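Local coordinates for protein MIPZ (Caulobacter crescentus, PDB 2XJ9) that binds ATP as a P-loop ATPase, dimerises and associates with the nucleoid, and in this way positions the division plane as a gradient-forming inhibitor of cell division, at residues A[230-235]-A[241-246]; A[53-58]-A[66-71]; A[125-130]-A[173-178]; A[92-97]-A[119-124]. The protein carries 1 engineered substitution. All coordinates share one frame; numbering follows the deposited sequence.

How the contacts relate
The four contacts follow one another along an alpha/beta P-loop ATPase and fall into two neighbouring pairs. Contacts 1 and 2, with centres about 14 Å apart, meet where Arg55 NH1 probably hydrogen-bonds to Gly231 O (3.2 Å); both also touch the second subunit. Contacts 3 and 4 have centres about 14 Å apart as well and are joined through Arg125, which makes a weak ion pair with Glu94. Contact 1 lies across the chain's centre from contacts 3 and 4. The side chain of Phe230 in contact 1 and that of Ala122 in contact 4 are each some way from a bound nucleotide analogue, about 13 and 14 Å respectively.

Contact 1 (A[230-235]-A[241-246]); sequences FGLTIA and VRPVPV
The long loop between strand 213-215 and helix 249-263 folds back on itself here, and it is held by Phe230, Leu232, Val241 and Pro243 in an apolar cluster rather than by paired backbones. The main chains stay well apart: the CA atoms of Phe230 and Pro243 are 8.6 Å from each other, so side chains have to span the gap.

Pro243 does most of the bridging from its side. Its CB sits over one face of the Phe230 ring, displaced toward the rim, with CE1 of Phe230 the nearest ring atom at 4.1 Å from CB of Pro243. On the same proline, CG reaches toward Leu232 and comes within 3.5 Å of its CD1. That one methyl of Leu232 does double duty, since CD1 also meets CG1 of Val241 at 4.0 Å. Leu232 carries CG anti to its carbonyl carbon (chi1 -52°), with the chain extended beyond, which brings CD1 into the angle between valine and proline.

Other parts of the fold close around the cluster. Trp58 of helix 47-62 meets the Phe230 ring with planes inclined at about 60° and also touches Leu232, while Pro148 of the second subunit packs on Phe230, placing the loop beside the dimer interface. Gly231 O and Thr233 N bond to Arg55 and Asp236.

Between the two segments the chemistry is thus purely apolar. Attraction comes from van der Waals contact and the burial of hydrocarbon, without directional bonds to fix a register.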
loop_
_atom_site.group_PDB
_atom_site.type_symbol
_atom_site.label_atom_id
_atom_site.label_comp_id
_atom_site.label_asym_id
_atom_site.label_seq_id
_atom_site.Cartn_x
_atom_site.Cartn_y
_atom_site.Cartn_z
ATOM N N PHE A 230 0.169 -15.954 12.789
ATOM C CA PHE A 230 0.521 -17.354 12.997
ATOM C C PHE A 230 1.316 -17.894 11.826
ATOM O O PHE A 230 1.915 -18.960 11.909
ATOM C CB PHE A 230 -0.730 -18.198 13.132
ATOM C CG PHE A 230 -1.699 -17.683 14.145
ATOM C CD1 PHE A 230 -2.980 -17.322 13.772
ATOM C CD2 PHE A 230 -1.330 -17.553 15.470
ATOM C CE1 PHE A 230 -3.868 -16.856 14.701
ATOM C CE2 PHE A 230 -2.220 -17.084 16.399
ATOM C CZ PHE A 230 -3.488 -16.738 16.014
ATOM N N GLY A 231 1.313 -17.148 10.732
ATOM C CA GLY A 231 1.936 -17.614 9.518
ATOM C C GLY A 231 1.174 -18.815 9.019
ATOM O O GLY A 231 1.756 -19.837 8.790
ATOM N N LEU A 232 -0.139 -18.683 8.880
ATOM C CA LEU A 232 -0.973 -19.725 8.311
ATOM C C LEU A 232 -1.891 -19.105 7.251
ATOM O O LEU A 232 -2.018 -17.878 7.171
ATOM C CB LEU A 232 -1.824 -20.370 9.401
ATOM C CG LEU A 232 -1.233 -20.925 10.706
ATOM C CD1 LEU A 232 -2.348 -21.293 11.690
ATOM C CD2 LEU A 232 -0.358 -22.125 10.446
ATOM N N THR A 233 -2.534 -19.948 6.441
ATOM C CA THR A 233 -3.526 -19.483 5.466
ATOM C C THR A 233 -4.724 -20.440 5.444
ATOM O O THR A 233 -4.729 -21.426 6.179
ATOM C CB THR A 233 -2.916 -19.388 4.055
ATOM O OG1 THR A 233 -2.860 -20.689 3.474
ATOM C CG2 THR A 233 -1.517 -18.822 4.112
ATOM N N ILE A 234 -5.736 -20.157 4.622
ATOM C CA ILE A 234 -6.892 -21.059 4.518
ATOM C C ILE A 234 -6.466 -22.472 4.126
ATOM O O ILE A 234 -7.066 -23.463 4.551
ATOM C CB ILE A 234 -7.949 -20.608 3.471
ATOM C CG1 ILE A 234 -7.535 -19.320 2.785
ATOM C CG2 ILE A 234 -9.312 -20.488 4.093
ATOM C CD1 ILE A 234 -6.513 -19.537 1.717
ATOM N N ALA A 235 -5.442 -22.551 3.285
ATOM C CA ALA A 235 -4.964 -23.820 2.791
ATOM C C ALA A 235 -4.447 -24.711 3.923
ATOM O O ALA A 235 -4.185 -25.886 3.711
ATOM C CB ALA A 235 -3.885 -23.586 1.762
ATOM N N VAL A 241 -5.527 -28.200 12.472
ATOM C CA VAL A 241 -5.131 -26.802 12.543
ATOM C C VAL A 241 -6.367 -25.916 12.631
ATOM O O VAL A 241 -7.115 -25.779 11.656
ATOM C CB VAL A 241 -4.339 -26.401 11.290
ATOM C CG1 VAL A 241 -3.852 -24.970 11.404
ATOM C CG2 VAL A 241 -3.174 -27.356 11.068
ATOM N N ARG A 242 -6.585 -25.319 13.799
ATOM C CA ARG A 242 -7.742 -24.453 13.989
ATOM C C ARG A 242 -7.530 -23.451 15.114
ATOM O O ARG A 242 -8.025 -23.637 16.225
ATOM C CB ARG A 242 -9.003 -25.279 14.239
ATOM C CG ARG A 242 -8.905 -26.209 15.435
ATOM C CD ARG A 242 -10.242 -26.855 15.704
ATOM N NE ARG A 242 -11.318 -26.074 15.097
ATOM C CZ ARG A 242 -11.735 -24.890 15.543
ATOM N NH1 ARG A 242 -12.721 -24.253 14.922
ATOM N NH2 ARG A 242 -11.166 -24.339 16.609
ATOM N N PRO A 243 -6.795 -22.370 14.821
ATOM C CA PRO A 243 -6.565 -21.295 15.786
ATOM C C PRO A 243 -7.721 -20.305 15.720
ATOM O O PRO A 243 -7.807 -19.374 16.524
ATOM C CB PRO A 243 -5.279 -20.639 15.263
ATOM C CG PRO A 243 -5.084 -21.181 13.820
ATOM C CD PRO A 243 -6.272 -22.017 13.492
ATOM N N VAL A 244 -8.608 -20.533 14.756
ATOM C CA VAL A 244 -9.691 -19.609 14.468
ATOM C C VAL A 244 -11.000 -20.289 14.031
ATOM O O VAL A 244 -11.007 -21.118 13.124
ATOM C CB VAL A 244 -9.250 -18.594 13.415
ATOM C CG1 VAL A 244 -10.391 -18.307 12.431
ATOM C CG2 VAL A 244 -8.726 -17.327 14.099
ATOM N N PRO A 245 -12.118 -19.923 14.679
ATOM C CA PRO A 245 -13.406 -20.572 14.409
ATOM C C PRO A 245 -13.749 -20.494 12.929
ATOM O O PRO A 245 -13.453 -19.469 12.311
ATOM C CB PRO A 245 -14.394 -19.731 15.222
ATOM C CG PRO A 245 -13.552 -19.095 16.300
ATOM C CD PRO A 245 -12.242 -18.821 15.652
ATOM N N VAL A 246 -14.356 -21.542 12.372
ATOM C CA VAL A 246 -14.703 -21.553 10.947
ATOM C C VAL A 246 -15.853 -20.625 10.606
ATOM O O VAL A 246 -16.742 -20.378 11.423
ATOM C CB VAL A 246 -15.055 -22.960 10.418
ATOM C CG1 VAL A 246 -15.800 -22.854 9.085
ATOM C CG2 VAL A 246 -13.795 -23.796 10.266
#

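Contact 2 (A[53-58]-A[66-71]); sequences ENRRAW and LPEPLA
Hydrogen bonding is concentrated in Arg55, whose guanidinium grips the carbonyl oxygen of Pro67 side-on. NE lies 3.2 Å from Pro67 O and NH2 3.1 Å from that same oxygen; both bonds are bent, at 139° at the hydrogen, as expected when two nitrogens share one acceptor. CG stands anti to the backbone N (chi1 -172°), and the rest of the chain is extended, carrying the group from the helix across to the 66-71 segment. The same guanidinium has a partner outside the two segments: NH2 also forms a salt bridge with Asp236.

Electrostatic attraction of a looser kind joins Arg56 and Glu68. The carboxylate oxygen OE1 of Glu68 lies over one face of the Arg56 guanidinium, 3.5 Å from NE, and the two planes are 74° apart. No N-H points at that oxygen, which makes this a pairing of charges alone on an exposed flank.

Packing without a polar bond is slight: CB of Leu66 lies 4.0 Å from Arg55 NH2, the two side chains crossing nearly at a right angle. Together these ties join helix 47-62 to the approach of strand 70-72, the closing half of a beta-alpha-beta crossover from strand 36-40.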
loop_
_atom_site.group_PDB
_atom_site.type_symbol
_atom_site.label_atom_id
_atom_site.label_comp_id
_atom_site.label_asym_id
_atom_site.label_seq_id
_atom_site.Cartn_x
_atom_site.Cartn_y
_atom_site.Cartn_z
ATOM N N GLU A 53 8.610 -16.524 9.032
ATOM C CA GLU A 53 9.172 -16.563 10.382
ATOM C C GLU A 53 8.103 -16.868 11.446
ATOM O O GLU A 53 8.391 -17.550 12.425
ATOM C CB GLU A 53 9.891 -15.268 10.727
ATOM C CG GLU A 53 11.044 -14.973 9.816
ATOM C CD GLU A 53 11.653 -13.614 10.071
ATOM O OE1 GLU A 53 11.068 -12.844 10.891
ATOM O OE2 GLU A 53 12.711 -13.331 9.441
ATOM N N ASN A 54 6.880 -16.369 11.248
ATOM C CA ASN A 54 5.792 -16.648 12.170
ATOM C C ASN A 54 5.311 -18.084 12.033
ATOM O O ASN A 54 4.861 -18.682 13.007
ATOM C CB ASN A 54 4.615 -15.683 11.954
ATOM C CG ASN A 54 4.988 -14.222 12.185
ATOM O OD1 ASN A 54 5.841 -13.908 13.013
ATOM N ND2 ASN A 54 4.343 -13.323 11.445
ATOM N N ARG A 55 5.397 -18.630 10.821
ATOM C CA ARG A 55 4.959 -19.998 10.566
ATOM C C ARG A 55 5.909 -20.941 11.259
ATOM O O ARG A 55 5.504 -21.823 12.021
ATOM C CB ARG A 55 4.977 -20.281 9.075
ATOM C CG ARG A 55 4.357 -21.609 8.651
ATOM C CD ARG A 55 4.242 -21.624 7.137
ATOM N NE ARG A 55 3.605 -22.813 6.604
ATOM C CZ ARG A 55 2.334 -22.884 6.230
ATOM N NH1 ARG A 55 1.551 -21.840 6.343
ATOM N NH2 ARG A 55 1.837 -24.009 5.747
ATOM N N ARG A 56 7.184 -20.743 10.956
ATOM C CA ARG A 56 8.292 -21.393 11.630
ATOM C C ARG A 56 8.077 -21.413 13.144
ATOM O O ARG A 56 7.935 -22.470 13.737
ATOM C CB ARG A 56 9.584 -20.642 11.264
ATOM C CG ARG A 56 10.894 -21.229 11.792
ATOM C CD ARG A 56 11.121 -22.683 11.363
ATOM N NE ARG A 56 10.120 -23.570 11.948
ATOM C CZ ARG A 56 10.193 -24.895 11.939
ATOM N NH1 ARG A 56 9.224 -25.630 12.487
ATOM N NH2 ARG A 56 11.240 -25.487 11.377
ATOM N N ALA A 57 8.026 -20.234 13.762
ATOM C CA ALA A 57 7.868 -20.123 15.212
ATOM C C ALA A 57 6.599 -20.760 15.746
ATOM O O ALA A 57 6.599 -21.279 16.857
ATOM C CB ALA A 57 7.942 -18.685 15.646
ATOM N N TRP A 58 5.524 -20.722 14.961
ATOM C CA TRP A 58 4.239 -21.275 15.388
ATOM C C TRP A 58 4.169 -22.813 15.303
ATOM O O TRP A 58 3.895 -23.486 16.305
ATOM C CB TRP A 58 3.094 -20.649 14.597
ATOM C CG TRP A 58 1.744 -21.075 15.097
ATOM C CD1 TRP A 58 0.996 -20.458 16.049
ATOM C CD2 TRP A 58 0.991 -22.219 14.678
ATOM N NE1 TRP A 58 -0.178 -21.135 16.248
ATOM C CE2 TRP A 58 -0.206 -22.224 15.423
ATOM C CE3 TRP A 58 1.208 -23.237 13.746
ATOM C CZ2 TRP A 58 -1.183 -23.203 15.263
ATOM C CZ3 TRP A 58 0.237 -24.213 13.589
ATOM C CH2 TRP A 58 -0.948 -24.185 14.341
ATOM N N LEU A 66 3.656 -29.003 8.883
ATOM C CA LEU A 66 3.011 -28.506 7.691
ATOM C C LEU A 66 4.107 -28.126 6.743
ATOM O O LEU A 66 5.236 -27.885 7.164
ATOM C CB LEU A 66 2.149 -27.281 8.001
ATOM C CG LEU A 66 0.925 -27.455 8.894
ATOM C CD1 LEU A 66 0.326 -26.109 9.196
ATOM C CD2 LEU A 66 -0.113 -28.352 8.256
ATOM N N PRO A 67 3.778 -28.064 5.459
ATOM C CA PRO A 67 4.748 -27.683 4.428
ATOM C C PRO A 67 5.306 -26.289 4.697
ATOM O O PRO A 67 4.532 -25.378 4.966
ATOM C CB PRO A 67 3.907 -27.637 3.149
ATOM C CG PRO A 67 2.592 -28.285 3.490
ATOM C CD PRO A 67 2.405 -28.192 4.953
ATOM N N GLU A 68 6.623 -26.123 4.625
ATOM C CA GLU A 68 7.239 -24.797 4.670
ATOM C C GLU A 68 8.015 -24.512 3.380
ATOM O O GLU A 68 8.628 -25.398 2.820
ATOM C CB GLU A 68 8.146 -24.688 5.890
ATOM C CG GLU A 68 7.390 -24.680 7.213
ATOM C CD GLU A 68 8.257 -25.084 8.387
ATOM O OE1 GLU A 68 9.242 -24.376 8.700
ATOM O OE2 GLU A 68 7.957 -26.137 8.990
ATOM N N PRO A 69 7.974 -23.269 2.885
ATOM C CA PRO A 69 8.723 -23.033 1.657
ATOM C C PRO A 69 10.193 -22.988 2.000
ATOM O O PRO A 69 10.554 -23.330 3.119
ATOM C CB PRO A 69 8.256 -21.636 1.209
ATOM C CG PRO A 69 7.470 -21.069 2.308
ATOM C CD PRO A 69 7.533 -22.007 3.492
ATOM N N LEU A 70 11.029 -22.583 1.055
ATOM C CA LEU A 70 12.423 -22.346 1.354
ATOM C C LEU A 70 12.662 -20.844 1.352
ATOM O O LEU A 70 13.043 -20.279 0.333
ATOM C CB LEU A 70 13.325 -23.032 0.331
ATOM C CG LEU A 70 14.813 -23.107 0.722
ATOM C CD1 LEU A 70 15.720 -22.493 -0.337
ATOM C CD2 LEU A 70 15.061 -22.444 2.073
ATOM N N ALA A 71 12.421 -20.202 2.496
ATOM C CA ALA A 71 12.596 -18.754 2.651
ATOM C C ALA A 71 14.066 -18.323 2.526
ATOM O O ALA A 71 14.953 -18.902 3.162
ATOM C CB ALA A 71 12.025 -18.312 3.973
#

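Contact 3 (A[125-130]-A[173-178]); sequences RADLVV and SGQRQA
Asp127 turns its carboxylate across the amide end of Gln177, the two groups crossing obliquely with planes 41° apart. The place is the lead-in to strands 128-134 and 180-186, neighbours in the parallel sheet of this alpha/beta ATPase, and the 173-178 loop passes beside it just before the second strand begins.

As modelled, two oxygens face each other: Asp127 OD1 is 3.7 Å from Gln177 OE1, too far for a bond and lacking a donor between them. The meeting is therefore one of proximity, and the carboxylate draws its real support from elsewhere. OD2 accepts a hydrogen bond from the backbone N of Val6 on strand 5-9, while OD1 forms a salt bridge with Arg170. Arg170 probably offsets the charge of the carboxylate.

Gln177 reaches Asp127 through an extended side chain, CG lying anti to the backbone N (chi1 174°). Gln175 comes toward the same aspartate from the exposed loop but stays at the fringe, its NE2 4.4 Å from Asp127 OD1. The two backbones also come near, with O of Asp127 and O of Ala178 4.1 Å apart.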
loop_
_atom_site.group_PDB
_atom_site.type_symbol
_atom_site.label_atom_id
_atom_site.label_comp_id
_atom_site.label_asym_id
_atom_site.label_seq_id
_atom_site.Cartn_x
_atom_site.Cartn_y
_atom_site.Cartn_z
ATOM N N ARG A 125 13.698 -11.383 -15.054
ATOM C CA ARG A 125 13.946 -12.822 -14.960
ATOM C C ARG A 125 12.684 -13.618 -14.672
ATOM O O ARG A 125 12.758 -14.737 -14.182
ATOM C CB ARG A 125 14.941 -13.118 -13.841
ATOM C CG ARG A 125 16.377 -12.786 -14.156
ATOM C CD ARG A 125 17.096 -12.289 -12.908
ATOM N NE ARG A 125 18.233 -13.060 -12.482
ATOM C CZ ARG A 125 19.442 -12.668 -12.083
ATOM N NH1 ARG A 125 20.261 -13.645 -11.720
ATOM N NH2 ARG A 125 19.860 -11.403 -12.040
ATOM N N ALA A 126 11.530 -13.042 -14.969
ATOM C CA ALA A 126 10.256 -13.636 -14.572
ATOM C C ALA A 126 9.498 -14.272 -15.741
ATOM O O ALA A 126 9.538 -13.786 -16.877
ATOM C CB ALA A 126 9.392 -12.602 -13.881
ATOM N N ASP A 127 8.815 -15.368 -15.430
ATOM C CA ASP A 127 8.033 -16.112 -16.396
ATOM C C ASP A 127 6.608 -15.610 -16.333
ATOM O O ASP A 127 5.956 -15.408 -17.364
ATOM C CB ASP A 127 8.095 -17.602 -16.078
ATOM C CG ASP A 127 9.504 -18.161 -16.198
ATOM O OD1 ASP A 127 10.174 -17.882 -17.216
ATOM O OD2 ASP A 127 9.950 -18.863 -15.269
ATOM N N LEU A 128 6.141 -15.387 -15.109
ATOM C CA LEU A 128 4.833 -14.798 -14.872
ATOM C C LEU A 128 4.950 -13.563 -13.972
ATOM O O LEU A 128 5.704 -13.544 -12.997
ATOM C CB LEU A 128 3.917 -15.838 -14.227
ATOM C CG LEU A 128 2.473 -15.450 -13.931
ATOM C CD1 LEU A 128 1.778 -14.917 -15.169
ATOM C CD2 LEU A 128 1.718 -16.614 -13.342
ATOM N N VAL A 129 4.208 -12.521 -14.304
ATOM C CA VAL A 129 4.097 -11.373 -13.425
ATOM C C VAL A 129 2.654 -11.248 -12.962
ATOM O O VAL A 129 1.790 -10.838 -13.733
ATOM C CB VAL A 129 4.463 -10.066 -14.151
ATOM C CG1 VAL A 129 4.232 -8.900 -13.236
ATOM C CG2 VAL A 129 5.901 -10.094 -14.625
ATOM N N VAL A 130 2.388 -11.623 -11.717
ATOM C CA VAL A 130 1.058 -11.450 -11.130
ATOM C C VAL A 130 0.947 -10.054 -10.535
ATOM O O VAL A 130 1.718 -9.704 -9.649
ATOM C CB VAL A 130 0.815 -12.477 -10.041
ATOM C CG1 VAL A 130 -0.594 -12.403 -9.567
ATOM C CG2 VAL A 130 1.101 -13.852 -10.576
ATOM N N SER A 173 18.084 -12.744 -23.794
ATOM C CA SER A 173 18.253 -14.165 -23.539
ATOM C C SER A 173 17.227 -14.957 -24.348
ATOM O O SER A 173 17.045 -16.159 -24.134
ATOM C CB SER A 173 18.094 -14.446 -22.048
ATOM O OG SER A 173 18.871 -13.537 -21.292
ATOM N N GLY A 174 16.567 -14.262 -25.277
ATOM C CA GLY A 174 15.608 -14.860 -26.191
ATOM C C GLY A 174 14.886 -16.074 -25.651
ATOM O O GLY A 174 15.213 -17.219 -25.985
ATOM N N GLN A 175 13.936 -15.806 -24.764
ATOM C CA GLN A 175 13.056 -16.834 -24.257
ATOM C C GLN A 175 11.851 -16.861 -25.177
ATOM O O GLN A 175 11.038 -15.933 -25.185
ATOM C CB GLN A 175 12.643 -16.519 -22.822
ATOM C CG GLN A 175 13.799 -16.522 -21.829
ATOM C CD GLN A 175 14.047 -17.894 -21.233
ATOM O OE1 GLN A 175 15.106 -18.494 -21.440
ATOM N NE2 GLN A 175 13.069 -18.399 -20.481
ATOM N N ARG A 176 11.763 -17.904 -25.991
ATOM C CA ARG A 176 10.636 -18.024 -26.893
ATOM C C ARG A 176 9.382 -17.994 -26.027
ATOM O O ARG A 176 8.456 -17.226 -26.290
ATOM C CB ARG A 176 10.738 -19.299 -27.742
ATOM C CG ARG A 176 9.835 -19.313 -28.982
ATOM C CD ARG A 176 8.378 -19.571 -28.597
ATOM N NE ARG A 176 7.502 -19.746 -29.755
ATOM C CZ ARG A 176 6.282 -20.282 -29.702
ATOM N NH1 ARG A 176 5.569 -20.397 -30.813
ATOM N NH2 ARG A 176 5.777 -20.712 -28.546
ATOM N N GLN A 177 9.381 -18.815 -24.976
ATOM C CA GLN A 177 8.347 -18.778 -23.945
ATOM C C GLN A 177 8.312 -17.379 -23.327
ATOM O O GLN A 177 8.965 -17.126 -22.320
ATOM C CB GLN A 177 8.636 -19.837 -22.869
ATOM C CG GLN A 177 7.695 -19.812 -21.655
ATOM C CD GLN A 177 8.278 -20.528 -20.429
ATOM O OE1 GLN A 177 8.043 -20.126 -19.278
ATOM N NE2 GLN A 177 9.040 -21.592 -20.674
ATOM N N ALA A 178 7.564 -16.467 -23.940
ATOM C CA ALA A 178 7.481 -15.085 -23.464
ATOM C C ALA A 178 7.026 -15.006 -22.010
ATOM O O ALA A 178 6.770 -16.025 -21.370
ATOM C CB ALA A 178 6.541 -14.266 -24.355
#

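Contact 4 (A[92-97]-A[119-124]); sequences GFEAAF and TRMAHG
Met121 of helix 117-124 meets Phe93 of helix 86-103 at both its root and its tip. Its CB lies at the edge of the Phe93 ring, in the ring plane, 3.9 Å from CE2 of Phe93. From there CG leaves anti to the carbonyl carbon (chi1 -77°), and bends at the second and third torsions swing the chain by way of CG and SD back to the aromatic. The terminal methyl CE then comes down obliquely beside the ring, with CE2 of Phe93 at 3.8 Å from it and CD2 nearer still. The same methyl reaches the carboxylate of Glu94, whose OE2 is 3.9 Å from Met121 CE; there the two side chains cross at about a right angle.

Phe93 itself comes across from helix 86-103 and extends the far end of its ring to the residue that follows Met121. CZ of Phe93 touches CB of Ala122 at 4.1 Å, and the ring edge also faces the backbone N of Ala122.

Within helix 117-124, His123 is held by its ring: ND1 donates almost straight (173°) to Thr119 O at 3.2 Å, arriving above the carbonyl plane, and NE2 bonds to Tyr159 OH.

The local helix axes approach to 11.5 Å and run 35° apart in the same general direction, a spacing bridged by the large Phe93 and Met121. Phe97 of one helix and Ala122 of the other both rest on strand 5-9, the layering of helices on a parallel sheet that characterises P-loop alpha/beta folds.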
loop_
_atom_site.group_PDB
_atom_site.type_symbol
_atom_site.label_atom_id
_atom_site.label_comp_id
_atom_site.label_asym_id
_atom_site.label_seq_id
_atom_site.Cartn_x
_atom_site.Cartn_y
_atom_site.Cartn_z
ATOM N N GLY A 92 23.359 -9.456 -3.079
ATOM C CA GLY A 92 22.527 -10.294 -2.217
ATOM C C GLY A 92 21.426 -11.034 -2.957
ATOM O O GLY A 92 21.247 -12.236 -2.769
ATOM N N PHE A 93 20.691 -10.320 -3.806
ATOM C CA PHE A 93 19.692 -10.949 -4.667
ATOM C C PHE A 93 20.330 -12.121 -5.412
ATOM O O PHE A 93 19.912 -13.266 -5.249
ATOM C CB PHE A 93 19.119 -9.925 -5.654
ATOM C CG PHE A 93 17.975 -10.441 -6.487
ATOM C CD1 PHE A 93 17.271 -11.566 -6.107
ATOM C CD2 PHE A 93 17.621 -9.802 -7.665
ATOM C CE1 PHE A 93 16.229 -12.044 -6.880
ATOM C CE2 PHE A 93 16.584 -10.273 -8.452
ATOM C CZ PHE A 93 15.886 -11.394 -8.055
ATOM N N GLU A 94 21.340 -11.803 -6.223
ATOM C CA GLU A 94 22.183 -12.762 -6.934
ATOM C C GLU A 94 22.343 -14.076 -6.194
ATOM O O GLU A 94 21.892 -15.127 -6.651
ATOM C CB GLU A 94 23.566 -12.148 -7.106
ATOM C CG GLU A 94 24.004 -11.938 -8.534
ATOM C CD GLU A 94 22.853 -11.569 -9.416
ATOM O OE1 GLU A 94 21.798 -12.234 -9.292
ATOM O OE2 GLU A 94 23.011 -10.626 -10.225
ATOM N N ALA A 95 23.026 -14.001 -5.057
ATOM C CA ALA A 95 23.208 -15.139 -4.162
ATOM C C ALA A 95 21.922 -15.905 -3.903
ATOM O O ALA A 95 21.882 -17.118 -4.029
ATOM C CB ALA A 95 23.792 -14.669 -2.852
ATOM N N ALA A 96 20.870 -15.192 -3.522
ATOM C CA ALA A 96 19.610 -15.836 -3.181
ATOM C C ALA A 96 18.911 -16.452 -4.401
ATOM O O ALA A 96 18.403 -17.564 -4.321
ATOM C CB ALA A 96 18.687 -14.861 -2.456
ATOM N N PHE A 97 18.877 -15.737 -5.524
ATOM C CA PHE A 97 18.228 -16.272 -6.718
ATOM C C PHE A 97 18.980 -17.491 -7.220
ATOM O O PHE A 97 18.432 -18.591 -7.271
ATOM C CB PHE A 97 18.147 -15.233 -7.829
ATOM C CG PHE A 97 17.573 -15.762 -9.109
ATOM C CD1 PHE A 97 18.397 -16.060 -10.179
ATOM C CD2 PHE A 97 16.211 -15.963 -9.244
ATOM C CE1 PHE A 97 17.874 -16.548 -11.365
ATOM C CE2 PHE A 97 15.677 -16.451 -10.428
ATOM C CZ PHE A 97 16.511 -16.744 -11.488
ATOM N N THR A 119 14.218 -4.858 -7.656
ATOM C CA THR A 119 12.902 -4.953 -8.251
ATOM C C THR A 119 12.966 -5.048 -9.775
ATOM O O THR A 119 12.410 -5.971 -10.350
ATOM C CB THR A 119 12.016 -3.797 -7.817
ATOM O OG1 THR A 119 11.311 -4.197 -6.640
ATOM C CG2 THR A 119 11.011 -3.452 -8.912
ATOM N N ARG A 120 13.645 -4.108 -10.425
ATOM C CA ARG A 120 13.773 -4.149 -11.880
ATOM C C ARG A 120 14.450 -5.431 -12.388
ATOM O O ARG A 120 14.158 -5.927 -13.478
ATOM C CB ARG A 120 14.579 -2.956 -12.359
ATOM C CG ARG A 120 14.090 -1.624 -11.870
ATOM C CD ARG A 120 14.096 -0.696 -13.057
ATOM N NE ARG A 120 13.368 0.501 -12.803
ATOM C CZ ARG A 120 12.230 0.972 -13.307
ATOM N NH1 ARG A 120 11.497 0.396 -14.258
ATOM N NH2 ARG A 120 11.845 2.128 -12.805
ATOM N N MET A 121 15.378 -5.953 -11.597
ATOM C CA MET A 121 16.099 -7.165 -11.953
ATOM C C MET A 121 15.176 -8.361 -11.933
ATOM O O MET A 121 15.354 -9.308 -12.694
ATOM C CB MET A 121 17.236 -7.419 -10.964
ATOM C CG MET A 121 18.453 -6.563 -11.165
ATOM S SD MET A 121 19.837 -7.677 -11.374
ATOM C CE MET A 121 19.713 -8.664 -9.890
ATOM N N ALA A 122 14.200 -8.330 -11.037
ATOM C CA ALA A 122 13.308 -9.456 -10.884
ATOM C C ALA A 122 12.316 -9.485 -12.021
ATOM O O ALA A 122 11.867 -10.531 -12.422
ATOM C CB ALA A 122 12.596 -9.378 -9.552
ATOM N N HIS A 123 11.976 -8.329 -12.561
ATOM C CA HIS A 123 10.947 -8.301 -13.590
ATOM C C HIS A 123 11.519 -8.868 -14.885
ATOM O O HIS A 123 10.806 -9.452 -15.699
ATOM C CB HIS A 123 10.322 -6.892 -13.752
ATOM C CG HIS A 123 9.210 -6.605 -12.769
ATOM N ND1 HIS A 123 9.444 -6.220 -11.464
ATOM C CD2 HIS A 123 7.860 -6.665 -12.896
ATOM C CE1 HIS A 123 8.295 -6.060 -10.832
ATOM N NE2 HIS A 123 7.315 -6.322 -11.679
ATOM N N GLY A 124 12.830 -8.729 -15.039
ATOM C CA GLY A 124 13.516 -9.239 -16.207
ATOM C C GLY A 124 13.796 -10.731 -16.205
ATOM O O GLY A 124 14.103 -11.291 -17.246
#